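Local coordinates for protein periplasmic beta-glucosidase (Pseudomonas aeruginosa, PDB 6R5T) that probably hydrolyses terminal, non-reducing beta-D-glucosyl residues with release of beta-D-glucose, as a periplasmic glycoside hydrolase of family 3, at residues E357-G362 / G546-D551; R272-L277 / D289-T294; D132-R137 / R569-V574; S122-V127 / G154-A159. The protein carries 1 engineered substitution. All blocks are in the same frame, centred on the assembly; numbering follows the deposited sequence.

Interaction 1: residues E357-G362 / G546-D551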
loop_
_atom_site.group_PDB
_atom_site.type_symbol
_atom_site.label_atom_id
_atom_site.label_comp_id
_atom_site.label_asym_id
_atom_site.label_seq_id
_atom_site.Cartn_x
_atom_site.Cartn_y
_atom_site.Cartn_z
ATOM N N GLU A 357 23.083 -27.278 -11.749
ATOM C CA GLU A 357 22.443 -26.970 -13.066
ATOM C C GLU A 357 21.238 -26.049 -12.858
ATOM O O GLU A 357 21.047 -25.119 -13.640
ATOM C CB GLU A 357 22.082 -28.251 -13.796
ATOM C CG GLU A 357 23.369 -28.941 -14.245
ATOM C CD GLU A 357 23.249 -30.255 -14.986
ATOM O OE1 GLU A 357 22.169 -30.836 -15.004
ATOM O OE2 GLU A 357 24.299 -30.708 -15.521
ATOM N N VAL A 358 20.423 -26.326 -11.859
ATOM C CA VAL A 358 19.219 -25.498 -11.615
ATOM C C VAL A 358 19.671 -24.105 -11.184
ATOM O O VAL A 358 19.115 -23.099 -11.670
ATOM C CB VAL A 358 18.297 -26.166 -10.580
ATOM C CG1 VAL A 358 17.289 -25.177 -10.027
ATOM C CG2 VAL A 358 17.590 -27.393 -11.177
ATOM N N ALA A 359 20.646 -24.014 -10.288
ATOM C CA ALA A 359 21.064 -22.701 -9.741
ATOM C C ALA A 359 21.673 -21.826 -10.840
ATOM O O ALA A 359 21.412 -20.613 -10.847
ATOM C CB ALA A 359 22.013 -22.855 -8.597
ATOM N N ARG A 360 22.287 -22.422 -11.856
ATOM C CA ARG A 360 22.823 -21.579 -12.954
ATOM C C ARG A 360 21.692 -20.810 -13.656
ATOM O O ARG A 360 21.968 -19.708 -14.142
ATOM C CB ARG A 360 23.498 -22.448 -14.032
ATOM C CG ARG A 360 24.841 -23.051 -13.670
ATOM C CD ARG A 360 25.166 -24.087 -14.776
ATOM N NE ARG A 360 26.391 -24.786 -14.416
ATOM C CZ ARG A 360 26.748 -26.007 -14.796
ATOM N NH1 ARG A 360 25.997 -26.708 -15.622
ATOM N NH2 ARG A 360 27.901 -26.495 -14.379
ATOM N N GLU A 361 20.512 -21.415 -13.784
ATOM C CA GLU A 361 19.429 -20.904 -14.623
ATOM C C GLU A 361 18.738 -19.684 -14.016
ATOM O O GLU A 361 18.115 -18.960 -14.775
ATOM C CB GLU A 361 18.397 -21.992 -14.895
ATOM C CG GLU A 361 18.947 -23.185 -15.681
ATOM C CD GLU A 361 19.455 -22.843 -17.081
ATOM O OE1 GLU A 361 18.984 -21.817 -17.653
ATOM O OE2 GLU A 361 20.368 -23.554 -17.573
ATOM N N GLY A 362 18.861 -19.501 -12.715
ATOM C CA GLY A 362 18.148 -18.446 -11.970
ATOM C C GLY A 362 18.963 -17.159 -11.873
ATOM O O GLY A 362 18.401 -16.109 -11.467
ATOM N N GLY A 546 27.578 -21.367 -4.857
ATOM C CA GLY A 546 28.882 -20.764 -5.173
ATOM C C GLY A 546 29.455 -21.361 -6.443
ATOM O O GLY A 546 30.113 -20.633 -7.185
ATOM N N ASN A 547 29.223 -22.634 -6.716
ATOM C CA ASN A 547 29.734 -23.245 -7.975
ATOM C C ASN A 547 28.948 -22.733 -9.180
ATOM O O ASN A 547 29.554 -22.370 -10.211
ATOM C CB ASN A 547 29.679 -24.763 -7.926
ATOM C CG ASN A 547 30.818 -25.392 -7.153
ATOM O OD1 ASN A 547 31.938 -24.871 -7.155
ATOM N ND2 ASN A 547 30.519 -26.541 -6.512
ATOM N N ALA A 548 27.632 -22.568 -9.057
ATOM C CA ALA A 548 26.816 -22.046 -10.165
ATOM C C ALA A 548 27.209 -20.579 -10.437
ATOM O O ALA A 548 27.267 -20.147 -11.601
ATOM C CB ALA A 548 25.358 -22.225 -9.863
ATOM N N ILE A 549 27.455 -19.814 -9.374
ATOM C CA ILE A 549 27.856 -18.394 -9.507
ATOM C C ILE A 549 29.220 -18.308 -10.207
ATOM O O ILE A 549 29.359 -17.557 -11.175
ATOM C CB ILE A 549 27.804 -17.692 -8.147
ATOM C CG1 ILE A 549 26.365 -17.612 -7.631
ATOM C CG2 ILE A 549 28.452 -16.332 -8.238
ATOM C CD1 ILE A 549 26.270 -17.237 -6.217
ATOM N N ALA A 550 30.207 -19.104 -9.786
ATOM C CA ALA A 550 31.491 -19.132 -10.490
ATOM C C ALA A 550 31.315 -19.565 -11.946
ATOM O O ALA A 550 31.991 -18.988 -12.791
ATOM C CB ALA A 550 32.469 -20.000 -9.749
ATOM N N ASP A 551 30.441 -20.518 -12.257
ATOM C CA ASP A 551 30.176 -20.949 -13.633
ATOM C C ASP A 551 29.766 -19.741 -14.470
ATOM O O ASP A 551 30.229 -19.628 -15.604
ATOM C CB ASP A 551 29.096 -22.023 -13.663
ATOM C CG ASP A 551 29.534 -23.381 -13.129
ATOM O OD1 ASP A 551 30.791 -23.616 -13.020
ATOM O OD2 ASP A 551 28.620 -24.157 -12.774
#
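Arg360 turns the NE edge of its guanidinium onto one carboxylate oxygen of Asp551, and beside this salt bridge Ala359 meets Ala548; together they pack two helices of the alpha/beta C-terminal domain of family 3. Helix 352-362 leads into edge strand 364-368 of the mixed sheet, and helix 545-553 follows the adjoining antiparallel strand 534-537. The segment axes approach to 8.3 Å and cross at -53°. Small residues permit this closeness: Ala359 CB and Ala548 CB are 3.6 Å apart, and the Ala548 methyl also lies 3.7 Å from the backbone N of Arg360. The arginine leaves its helix with CG opposite the carbonyl carbon (chi1 -73°) and stays extended to NE, a course that carries it past Ala548, whose CB is 3.9 Å from Arg360 CG, to Asp551 nearly one turn further on. There Arg360 NE and NH2 converge on Asp551 OD2, at 2.8 and 2.9 Å. OD2 lies in the guanidinium plane, but the two flat groups are inclined by 55°, and both N-H groups therefore reach the oxygen from the same face of the carboxylate, above its plane. Asp551 OD1 forms a salt bridge with Arg356 NH2, one turn before Arg360. Two arginines of one helix thus hold the buried carboxylate, probably favouring its charged form, with Arg360 NE and NH2 both on OD2 and Arg356 NH2 on OD1.

Interaction 2: residues R272-L277 / D289-T294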
loop_
_atom_site.group_PDB
_atom_site.type_symbol
_atom_site.label_atom_id
_atom_site.label_comp_id
_atom_site.label_asym_id
_atom_site.label_seq_id
_atom_site.Cartn_x
_atom_site.Cartn_y
_atom_site.Cartn_z
ATOM N N ARG A 272 -13.163 -22.116 22.693
ATOM C CA ARG A 272 -14.337 -22.909 22.291
ATOM C C ARG A 272 -14.969 -22.299 21.039
ATOM O O ARG A 272 -15.258 -22.999 20.085
ATOM C CB ARG A 272 -15.311 -22.902 23.467
ATOM C CG ARG A 272 -16.577 -23.689 23.255
ATOM C CD ARG A 272 -17.369 -23.700 24.565
ATOM N NE ARG A 272 -18.525 -24.533 24.336
ATOM C CZ ARG A 272 -19.028 -25.428 25.203
ATOM N NH1 ARG A 272 -18.498 -25.602 26.413
ATOM N NH2 ARG A 272 -20.089 -26.129 24.829
ATOM N N ASP A 273 -15.206 -20.993 21.088
ATOM C CA ASP A 273 -15.836 -20.281 19.938
ATOM C C ASP A 273 -14.850 -20.274 18.769
ATOM O O ASP A 273 -15.291 -20.446 17.648
ATOM C CB ASP A 273 -16.270 -18.880 20.355
ATOM C CG ASP A 273 -17.434 -18.890 21.333
ATOM O OD1 ASP A 273 -18.124 -19.951 21.436
ATOM O OD2 ASP A 273 -17.632 -17.859 22.020
ATOM N N ALA A 274 -13.548 -20.150 19.011
ATOM C CA ALA A 274 -12.582 -20.201 17.891
ATOM C C ALA A 274 -12.645 -21.552 17.177
ATOM O O ALA A 274 -12.666 -21.643 15.910
ATOM C CB ALA A 274 -11.209 -19.890 18.397
ATOM N N THR A 275 -12.722 -22.643 17.963
ATOM C CA THR A 275 -12.757 -23.995 17.394
ATOM C C THR A 275 -14.012 -24.161 16.516
ATOM O O THR A 275 -13.941 -24.714 15.397
ATOM C CB THR A 275 -12.755 -25.012 18.548
ATOM O OG1 THR A 275 -11.559 -24.845 19.310
ATOM C CG2 THR A 275 -12.849 -26.411 18.011
ATOM N N ARG A 276 -15.161 -23.671 17.022
ATOM C CA ARG A 276 -16.439 -23.768 16.277
ATOM C C ARG A 276 -16.299 -23.045 14.917
ATOM O O ARG A 276 -16.638 -23.616 13.875
ATOM C CB ARG A 276 -17.585 -23.179 17.096
ATOM C CG ARG A 276 -18.883 -23.285 16.320
ATOM C CD ARG A 276 -20.108 -22.600 16.892
ATOM N NE ARG A 276 -19.765 -21.424 17.672
ATOM C CZ ARG A 276 -19.669 -20.186 17.200
ATOM N NH1 ARG A 276 -19.886 -19.920 15.919
ATOM N NH2 ARG A 276 -19.335 -19.217 18.031
ATOM N N LEU A 277 -15.741 -21.843 14.959
ATOM C CA LEU A 277 -15.607 -21.032 13.717
ATOM C C LEU A 277 -14.725 -21.774 12.714
ATOM O O LEU A 277 -15.088 -21.833 11.549
ATOM C CB LEU A 277 -15.030 -19.665 14.043
ATOM C CG LEU A 277 -15.941 -18.736 14.818
ATOM C CD1 LEU A 277 -15.211 -17.469 15.223
ATOM C CD2 LEU A 277 -17.183 -18.409 14.014
ATOM N N ASP A 289 -2.106 -26.258 18.105
ATOM C CA ASP A 289 -2.665 -25.609 19.325
ATOM C C ASP A 289 -3.611 -26.541 20.105
ATOM O O ASP A 289 -3.954 -26.199 21.251
ATOM C CB ASP A 289 -3.266 -24.231 19.051
ATOM C CG ASP A 289 -4.385 -24.226 18.053
ATOM O OD1 ASP A 289 -5.182 -25.169 18.090
ATOM O OD2 ASP A 289 -4.486 -23.207 17.303
ATOM N N ASP A 290 -3.970 -27.686 19.527
ATOM C CA ASP A 290 -4.816 -28.729 20.154
ATOM C C ASP A 290 -6.214 -28.241 20.501
ATOM O O ASP A 290 -6.895 -28.932 21.243
ATOM C CB ASP A 290 -4.116 -29.315 21.378
ATOM C CG ASP A 290 -2.970 -30.221 21.001
ATOM O OD1 ASP A 290 -2.843 -30.592 19.823
ATOM O OD2 ASP A 290 -2.191 -30.527 21.907
ATOM N N LEU A 291 -6.685 -27.153 19.911
ATOM C CA LEU A 291 -8.036 -26.672 20.246
ATOM C C LEU A 291 -9.075 -27.695 19.792
ATOM O O LEU A 291 -10.067 -27.859 20.502
ATOM C CB LEU A 291 -8.299 -25.304 19.612
ATOM C CG LEU A 291 -8.067 -24.134 20.555
ATOM C CD1 LEU A 291 -6.652 -24.113 21.058
ATOM C CD2 LEU A 291 -8.393 -22.806 19.888
ATOM N N TYR A 292 -8.876 -28.365 18.661
ATOM C CA TYR A 292 -9.900 -29.306 18.162
ATOM C C TYR A 292 -10.085 -30.451 19.182
ATOM O O TYR A 292 -11.227 -30.790 19.513
ATOM C CB TYR A 292 -9.563 -29.876 16.792
ATOM C CG TYR A 292 -9.934 -29.015 15.607
ATOM C CD1 TYR A 292 -10.089 -27.641 15.730
ATOM C CD2 TYR A 292 -10.055 -29.571 14.355
ATOM C CE1 TYR A 292 -10.448 -26.871 14.633
ATOM C CE2 TYR A 292 -10.404 -28.813 13.246
ATOM C CZ TYR A 292 -10.628 -27.465 13.398
ATOM O OH TYR A 292 -10.960 -26.692 12.330
ATOM N N SER A 293 -8.992 -31.052 19.627
ATOM C CA SER A 293 -9.079 -32.161 20.600
ATOM C C SER A 293 -9.672 -31.670 21.915
ATOM O O SER A 293 -10.363 -32.445 22.583
ATOM C CB SER A 293 -7.737 -32.757 20.808
ATOM O OG SER A 293 -7.317 -33.452 19.634
ATOM N N THR A 294 -9.416 -30.426 22.304
ATOM C CA THR A 294 -9.883 -29.882 23.605
ATOM C C THR A 294 -11.380 -29.578 23.536
ATOM O O THR A 294 -12.087 -29.776 24.526
ATOM C CB THR A 294 -9.076 -28.634 23.987
ATOM O OG1 THR A 294 -7.683 -28.967 24.003
ATOM C CG2 THR A 294 -9.532 -28.017 25.297
#
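Thr275 fits between Leu291 and Tyr292, joining helix 271-281 to helix 291-301 on either side, in sequence, of strand 286-287, the eighth strand of the N-terminal beta/alpha (TIM) barrel. The two branches of the threonine divide the work. OG1 comes 3.3 Å from Leu291 CB, while CG2 lies 3.8 Å from Tyr292 CD1, the tyrosine running alongside the threonine in the reverse direction. With OG1 placed beside its own backbone N (chi1 -61°), the hydroxyl can bond to Glu271 O, one turn back, so its polar end is served within its own helix. Ala274 CB adds a looser contact, 4.3 Å from Leu291 CD2. In the next shell, the tyrosine hydroxyl is hydrogen-bonded to Val283 O, which fixes the far end of the ring, and Ala278 and Ile279 also touch that side chain. Leu291 is positioned by an Asx turn: its backbone N bonds to Asp289 OD1 at 3.1 Å, nearly straight (164°), reaching OD1 on its anti side, somewhat out of the carboxylate plane. Asp289 OD1 is bonded by Asn286 ND2 as well. The first turn of helix 291-301 is also held by Asp290 O, which accepts from both Thr294 OG1 (2.9 Å) and Thr294 N (3.1 Å).

Interaction 3: residues D132-R137 / R569-V574; sequences DARWGR and RSVGQV. With BGC (beta-D-glucopyranose), chain C.
Val574 presses one methyl, CG1, onto the carboxylate of Asp132, 3.3 Å from OD1, the two side chains meeting at about a right angle. Val571 works on the neighbouring arginine: its chi1 of 71° puts CG1 between the backbone N and carbonyl carbon and sends CG2 across the Arg134 chain, 3.7 Å from Arg134 CG. No hydrogen bond joins the segments; the polar grip lies within 132-137. Arg134 is bent at chi3 (-75°), which turns its guanidinium back along the loop to Asp132. The grip is side-on, one nitrogen to each oxygen: Arg134 NE to Asp132 OD1 at 3.0 Å, almost straight at 173°, and Arg134 NH2 to Asp132 OD2 at 2.8 Å, both using syn lone pairs. The anti lone pair of Asp132 OD1 takes the backbone N of Arg134 at 3.0 Å, an Asx turn inside the type I turn from Asp132 to Trp135. The carboxylate that Val574 covers is thereby held in position by three bonds.

Arg137, also bent at chi3, serves the sugar pocket. Its NH1 bonds to glucose O6 at 3.0 Å and its NH2 to glucose O1 at 3.0 Å; NH2 also bonds to the ring oxygen O5, which lies in the guanidinium plane at its edge. Arg134 NH1 meanwhile bonds to Gly572 O and Val574 O of the second subunit, so the contact belongs to the dimer interface. It joins the loop running from the fourth barrel strand, 121-122, to helix 146-161 with the loop between helix 545-553 and strand 619-626.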
loop_
_atom_site.group_PDB
_atom_site.type_symbol
_atom_site.label_atom_id
_atom_site.label_comp_id
_atom_site.label_asym_id
_atom_site.label_seq_id
_atom_site.Cartn_x
_atom_site.Cartn_y
_atom_site.Cartn_z
ATOM N N ASP A 132 4.595 -6.377 -3.135
ATOM C CA ASP A 132 5.166 -5.489 -2.102
ATOM C C ASP A 132 6.482 -6.090 -1.664
ATOM O O ASP A 132 6.519 -7.022 -0.893
ATOM C CB ASP A 132 4.210 -5.300 -0.938
ATOM C CG ASP A 132 4.626 -4.225 0.056
ATOM O OD1 ASP A 132 5.859 -4.033 0.284
ATOM O OD2 ASP A 132 3.668 -3.538 0.548
ATOM N N ALA A 133 7.572 -5.490 -2.154
ATOM C CA ALA A 133 8.927 -6.002 -1.906
ATOM C C ALA A 133 9.315 -5.974 -0.414
ATOM O O ALA A 133 10.297 -6.601 -0.047
ATOM C CB ALA A 133 9.912 -5.172 -2.731
ATOM N N ARG A 134 8.616 -5.226 0.439
ATOM C CA ARG A 134 9.004 -5.152 1.882
ATOM C C ARG A 134 8.744 -6.466 2.610
ATOM O O ARG A 134 9.402 -6.741 3.619
ATOM C CB ARG A 134 8.194 -4.060 2.578
ATOM C CG ARG A 134 8.467 -2.668 2.034
ATOM C CD ARG A 134 7.549 -1.662 2.697
ATOM N NE ARG A 134 6.202 -1.776 2.178
ATOM C CZ ARG A 134 5.220 -0.951 2.502
ATOM N NH1 ARG A 134 5.401 0.007 3.386
ATOM N NH2 ARG A 134 4.029 -1.121 1.987
ATOM N N TRP A 135 7.805 -7.253 2.129
ATOM C CA TRP A 135 7.376 -8.482 2.848
ATOM C C TRP A 135 8.528 -9.511 2.862
ATOM O O TRP A 135 9.060 -9.838 1.802
ATOM C CB TRP A 135 6.131 -9.009 2.155
ATOM C CG TRP A 135 5.433 -10.143 2.861
ATOM C CD1 TRP A 135 4.984 -10.146 4.142
ATOM C CD2 TRP A 135 4.920 -11.352 2.283
ATOM N NE1 TRP A 135 4.268 -11.286 4.410
ATOM C CE2 TRP A 135 4.188 -12.029 3.277
ATOM C CE3 TRP A 135 4.991 -11.928 1.014
ATOM C CZ2 TRP A 135 3.517 -13.233 3.043
ATOM C CZ3 TRP A 135 4.368 -13.139 0.786
ATOM C CH2 TRP A 135 3.619 -13.783 1.795
ATOM N N GLY A 136 8.827 -10.092 4.020
ATOM C CA GLY A 136 9.965 -11.008 4.129
ATOM C C GLY A 136 9.725 -12.308 3.404
ATOM O O GLY A 136 10.683 -12.955 3.008
ATOM N N ARG A 137 8.477 -12.646 3.113
ATOM C CA ARG A 137 8.181 -13.949 2.467
ATOM C C ARG A 137 8.134 -13.872 0.953
ATOM O O ARG A 137 7.784 -14.878 0.307
ATOM C CB ARG A 137 6.909 -14.508 3.077
ATOM C CG ARG A 137 7.021 -14.624 4.585
ATOM C CD ARG A 137 5.877 -15.405 5.249
ATOM N NE ARG A 137 6.096 -16.816 4.988
ATOM C CZ ARG A 137 5.700 -17.823 5.776
ATOM N NH1 ARG A 137 5.000 -17.573 6.868
ATOM N NH2 ARG A 137 6.059 -19.063 5.443
ATOM N N ARG A 569 12.799 1.605 -7.537
ATOM C CA ARG A 569 13.952 2.528 -7.313
ATOM C C ARG A 569 14.128 2.768 -5.818
ATOM O O ARG A 569 15.277 2.991 -5.383
ATOM C CB ARG A 569 13.780 3.835 -8.077
ATOM C CG ARG A 569 13.833 3.621 -9.570
ATOM C CD ARG A 569 13.500 4.910 -10.279
ATOM N NE ARG A 569 13.374 4.688 -11.702
ATOM C CZ ARG A 569 14.375 4.638 -12.567
ATOM N NH1 ARG A 569 15.608 4.845 -12.178
ATOM N NH2 ARG A 569 14.103 4.415 -13.837
ATOM N N SER A 570 13.057 2.757 -5.032
ATOM C CA SER A 570 13.155 2.905 -3.578
ATOM C C SER A 570 11.886 2.360 -2.943
ATOM O O SER A 570 10.875 2.200 -3.626
ATOM C CB SER A 570 13.370 4.345 -3.167
ATOM O OG SER A 570 12.192 5.094 -3.421
ATOM N N VAL A 571 11.933 2.172 -1.645
ATOM C CA VAL A 571 10.785 1.666 -0.869
ATOM C C VAL A 571 9.614 2.651 -0.957
ATOM O O VAL A 571 8.446 2.218 -0.899
ATOM C CB VAL A 571 11.201 1.387 0.579
ATOM C CG1 VAL A 571 11.466 2.666 1.391
ATOM C CG2 VAL A 571 10.149 0.513 1.242
ATOM N N GLY A 572 9.895 3.943 -1.166
ATOM C CA GLY A 572 8.806 4.911 -1.242
ATOM C C GLY A 572 8.018 4.813 -2.510
ATOM O O GLY A 572 7.010 5.528 -2.598
ATOM N N GLN A 573 8.406 3.969 -3.473
ATOM C CA GLN A 573 7.594 3.706 -4.691
ATOM C C GLN A 573 6.689 2.479 -4.530
ATOM O O GLN A 573 5.936 2.225 -5.466
ATOM C CB GLN A 573 8.511 3.542 -5.903
ATOM C CG GLN A 573 9.427 4.752 -6.088
ATOM C CD GLN A 573 9.663 5.203 -7.506
ATOM O OE1 GLN A 573 9.019 4.721 -8.449
ATOM N NE2 GLN A 573 10.582 6.172 -7.655
ATOM N N VAL A 574 6.722 1.758 -3.416
ATOM C CA VAL A 574 5.973 0.476 -3.308
ATOM C C VAL A 574 4.497 0.804 -3.321
ATOM O O VAL A 574 4.049 1.743 -2.652
ATOM C CB VAL A 574 6.435 -0.302 -2.077
ATOM C CG1 VAL A 574 5.463 -1.380 -1.649
ATOM C CG2 VAL A 574 7.830 -0.848 -2.299
HETATM C C2 BGC C . 4.707 -23.273 7.147
HETATM C C3 BGC C . 4.355 -23.642 8.602
HETATM C C4 BGC C . 4.927 -22.496 9.480
HETATM C C5 BGC C . 4.210 -21.206 9.040
HETATM C C6 BGC C . 4.707 -19.978 9.771
HETATM C C1 BGC C . 4.105 -21.901 6.817
HETATM O O1 BGC C . 4.578 -21.615 5.538
HETATM O O2 BGC C . 4.240 -24.203 6.178
HETATM O O3 BGC C . 5.022 -24.874 8.942
HETATM O O4 BGC C . 4.609 -22.796 10.849
HETATM O O5 BGC C . 4.589 -20.917 7.728
HETATM O O6 BGC C . 3.975 -18.826 9.339
#

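Interaction 4: residues S122-V127 / G154-A159; sequences SFSPMV and GVMVRA. With BGC (beta-D-glucopyranose), chain C.
Lys176 NZ bonds both to Phe123 O and to the bound glucose, holding from strand 172-178 the loop whose Pro125 packs against Met156 of helix 146-161. The backbone of Lys176 adds bonds to Pro125 and Val127. The peptide bond before Pro125 is cis, and the edge of its ring that carries CB and CD lies against two successive residues of the helix: Pro125 CB is 3.8 Å from Met156 CB, and Pro125 CD is 3.9 Å from Val157 CG2. Bends at chi2 and chi3 (-76° and -61°) bring the terminal methyl of Met156, CE, to the Ser124 side of the loop. Its 4.0 Å approach to Ser124 OG is tentative, as is the bond from that OG to Tyr160 OH, because the serine has two conformers. Val103 and Ala107 of helix 100-116 also touch Met156. Two residues before the proline, Phe123 is the centre of an inverse gamma turn and borders the sugar, its CB 3.4 Å from glucose O2. Strand, loop and returning helix make up the fourth beta-alpha unit of the TIM barrel, with Phe123 in the sugar pocket at the C-terminal end of strand 121-122.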
loop_
_atom_site.group_PDB
_atom_site.type_symbol
_atom_site.label_atom_id
_atom_site.label_comp_id
_atom_site.label_asym_id
_atom_site.label_seq_id
_atom_site.Cartn_x
_atom_site.Cartn_y
_atom_site.Cartn_z
ATOM N N SER A 122 4.776 -32.238 1.795
ATOM C CA SER A 122 5.408 -30.921 1.986
ATOM C C SER A 122 4.340 -29.839 2.062
ATOM O O SER A 122 3.414 -29.828 1.255
ATOM C CB SER A 122 6.391 -30.606 0.895
ATOM O OG SER A 122 7.005 -29.331 1.182
ATOM N N PHE A 123 4.603 -28.870 2.933
ATOM C CA PHE A 123 3.830 -27.607 2.930
ATOM C C PHE A 123 4.432 -26.717 1.840
ATOM O O PHE A 123 5.231 -25.825 2.139
ATOM C CB PHE A 123 3.914 -26.990 4.308
ATOM C CG PHE A 123 3.401 -27.861 5.430
ATOM C CD1 PHE A 123 2.203 -28.538 5.335
ATOM C CD2 PHE A 123 4.124 -27.961 6.590
ATOM C CE1 PHE A 123 1.774 -29.319 6.403
ATOM C CE2 PHE A 123 3.697 -28.743 7.642
ATOM C CZ PHE A 123 2.513 -29.397 7.538
ATOM N N SER A 124 4.081 -27.001 0.620
ATOM C CA SER A 124 4.666 -26.416 -0.617
ATOM C C SER A 124 3.772 -26.872 -1.759
ATOM O O SER A 124 3.169 -27.929 -1.640
ATOM C CB SER A 124 6.095 -26.900 -0.775
ATOM O OG SER A 124 6.798 -26.357 -1.906
ATOM N N PRO A 125 3.646 -26.143 -2.878
ATOM C CA PRO A 125 4.340 -24.871 -3.135
ATOM C C PRO A 125 3.647 -23.674 -2.454
ATOM O O PRO A 125 2.459 -23.671 -2.221
ATOM C CB PRO A 125 4.205 -24.746 -4.640
ATOM C CG PRO A 125 2.897 -25.399 -4.961
ATOM C CD PRO A 125 2.853 -26.578 -4.020
ATOM N N MET A 126 4.442 -22.654 -2.176
ATOM C CA MET A 126 3.933 -21.319 -1.833
ATOM C C MET A 126 3.677 -20.563 -3.120
ATOM O O MET A 126 4.602 -20.408 -3.898
ATOM C CB MET A 126 4.971 -20.607 -0.952
ATOM C CG MET A 126 4.504 -19.272 -0.378
ATOM S SD MET A 126 4.667 -17.946 -1.562
ATOM C CE MET A 126 4.767 -16.522 -0.451
ATOM N N VAL A 127 2.442 -20.154 -3.349
ATOM C CA VAL A 127 2.008 -19.550 -4.631
ATOM C C VAL A 127 1.310 -18.220 -4.420
ATOM O O VAL A 127 0.508 -17.811 -5.293
ATOM C CB VAL A 127 1.138 -20.555 -5.392
ATOM C CG1 VAL A 127 1.925 -21.848 -5.600
ATOM C CG2 VAL A 127 -0.196 -20.864 -4.739
ATOM N N GLY A 154 1.120 -25.242 -10.708
ATOM C CA GLY A 154 0.711 -26.550 -11.251
ATOM C C GLY A 154 1.921 -27.440 -11.489
ATOM O O GLY A 154 1.894 -28.627 -11.150
ATOM N N VAL A 155 3.004 -26.906 -12.016
ATOM C CA VAL A 155 4.249 -27.692 -12.255
ATOM C C VAL A 155 4.796 -28.288 -10.959
ATOM O O VAL A 155 5.162 -29.474 -10.902
ATOM C CB VAL A 155 5.303 -26.788 -12.934
ATOM C CG1 VAL A 155 6.671 -27.404 -12.901
ATOM C CG2 VAL A 155 4.883 -26.469 -14.340
ATOM N N MET A 156 4.854 -27.507 -9.898
ATOM C CA MET A 156 5.376 -27.943 -8.606
ATOM C C MET A 156 4.489 -29.072 -8.064
ATOM O O MET A 156 5.026 -30.088 -7.630
ATOM C CB MET A 156 5.335 -26.800 -7.597
ATOM C CG MET A 156 6.328 -25.663 -7.887
ATOM S SD MET A 156 8.011 -26.073 -7.477
ATOM C CE MET A 156 7.966 -26.390 -5.719
ATOM N N VAL A 157 3.191 -28.888 -8.097
ATOM C CA VAL A 157 2.284 -29.951 -7.592
ATOM C C VAL A 157 2.501 -31.259 -8.365
ATOM O O VAL A 157 2.635 -32.328 -7.751
ATOM C CB VAL A 157 0.837 -29.498 -7.678
ATOM C CG1 VAL A 157 -0.120 -30.634 -7.408
ATOM C CG2 VAL A 157 0.602 -28.355 -6.697
ATOM N N ARG A 158 2.500 -31.192 -9.680
ATOM C CA ARG A 158 2.677 -32.413 -10.510
ATOM C C ARG A 158 4.015 -33.064 -10.240
ATOM O O ARG A 158 4.097 -34.343 -10.186
ATOM C CB ARG A 158 2.431 -32.082 -11.970
ATOM C CG ARG A 158 0.976 -31.751 -12.272
ATOM C CD ARG A 158 0.726 -31.638 -13.763
ATOM N NE ARG A 158 1.426 -30.516 -14.352
ATOM C CZ ARG A 158 0.957 -29.268 -14.493
ATOM N NH1 ARG A 158 -0.264 -28.927 -14.102
ATOM N NH2 ARG A 158 1.742 -28.362 -15.042
ATOM N N ALA A 159 5.076 -32.277 -10.076
ATOM C CA ALA A 159 6.422 -32.817 -9.851
ATOM C C ALA A 159 6.509 -33.500 -8.493
ATOM O O ALA A 159 7.159 -34.565 -8.380
ATOM C CB ALA A 159 7.427 -31.717 -10.035
HETATM C C2 BGC C . 4.707 -23.273 7.147
HETATM C C3 BGC C . 4.355 -23.642 8.602
HETATM C C4 BGC C . 4.927 -22.496 9.480
HETATM C C5 BGC C . 4.210 -21.206 9.040
HETATM C C6 BGC C . 4.707 -19.978 9.771
HETATM C C1 BGC C . 4.105 -21.901 6.817
HETATM O O1 BGC C . 4.578 -21.615 5.538
HETATM O O2 BGC C . 4.240 -24.203 6.178
HETATM O O3 BGC C . 5.022 -24.874 8.942
HETATM O O4 BGC C . 4.609 -22.796 10.849
HETATM O O5 BGC C . 4.589 -20.917 7.728
HETATM O O6 BGC C . 3.975 -18.826 9.339
#

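In the fold
Interactions 1, 2 and 4 are buried, whereas interaction 3 is partly buried and lies at the contact with the second subunit. Interactions 2 and 4 belong to the TIM barrel, their centres about 29 Å apart, and are mainly apolar; interaction 1 packs helices of the C-terminal domain and has the sole salt bridge formed between two segments. Interaction 3 joins the barrel domain to the C-terminal domain, with its salt bridge kept inside one loop. It shares the connection between strand 121-122 and helix 146-161 with interaction 4, and they touch where Met126 CE lies 3.6 Å from Trp135 CZ3. Both also reach the bound glucose, whereas interactions 1 and 2 lie away from it.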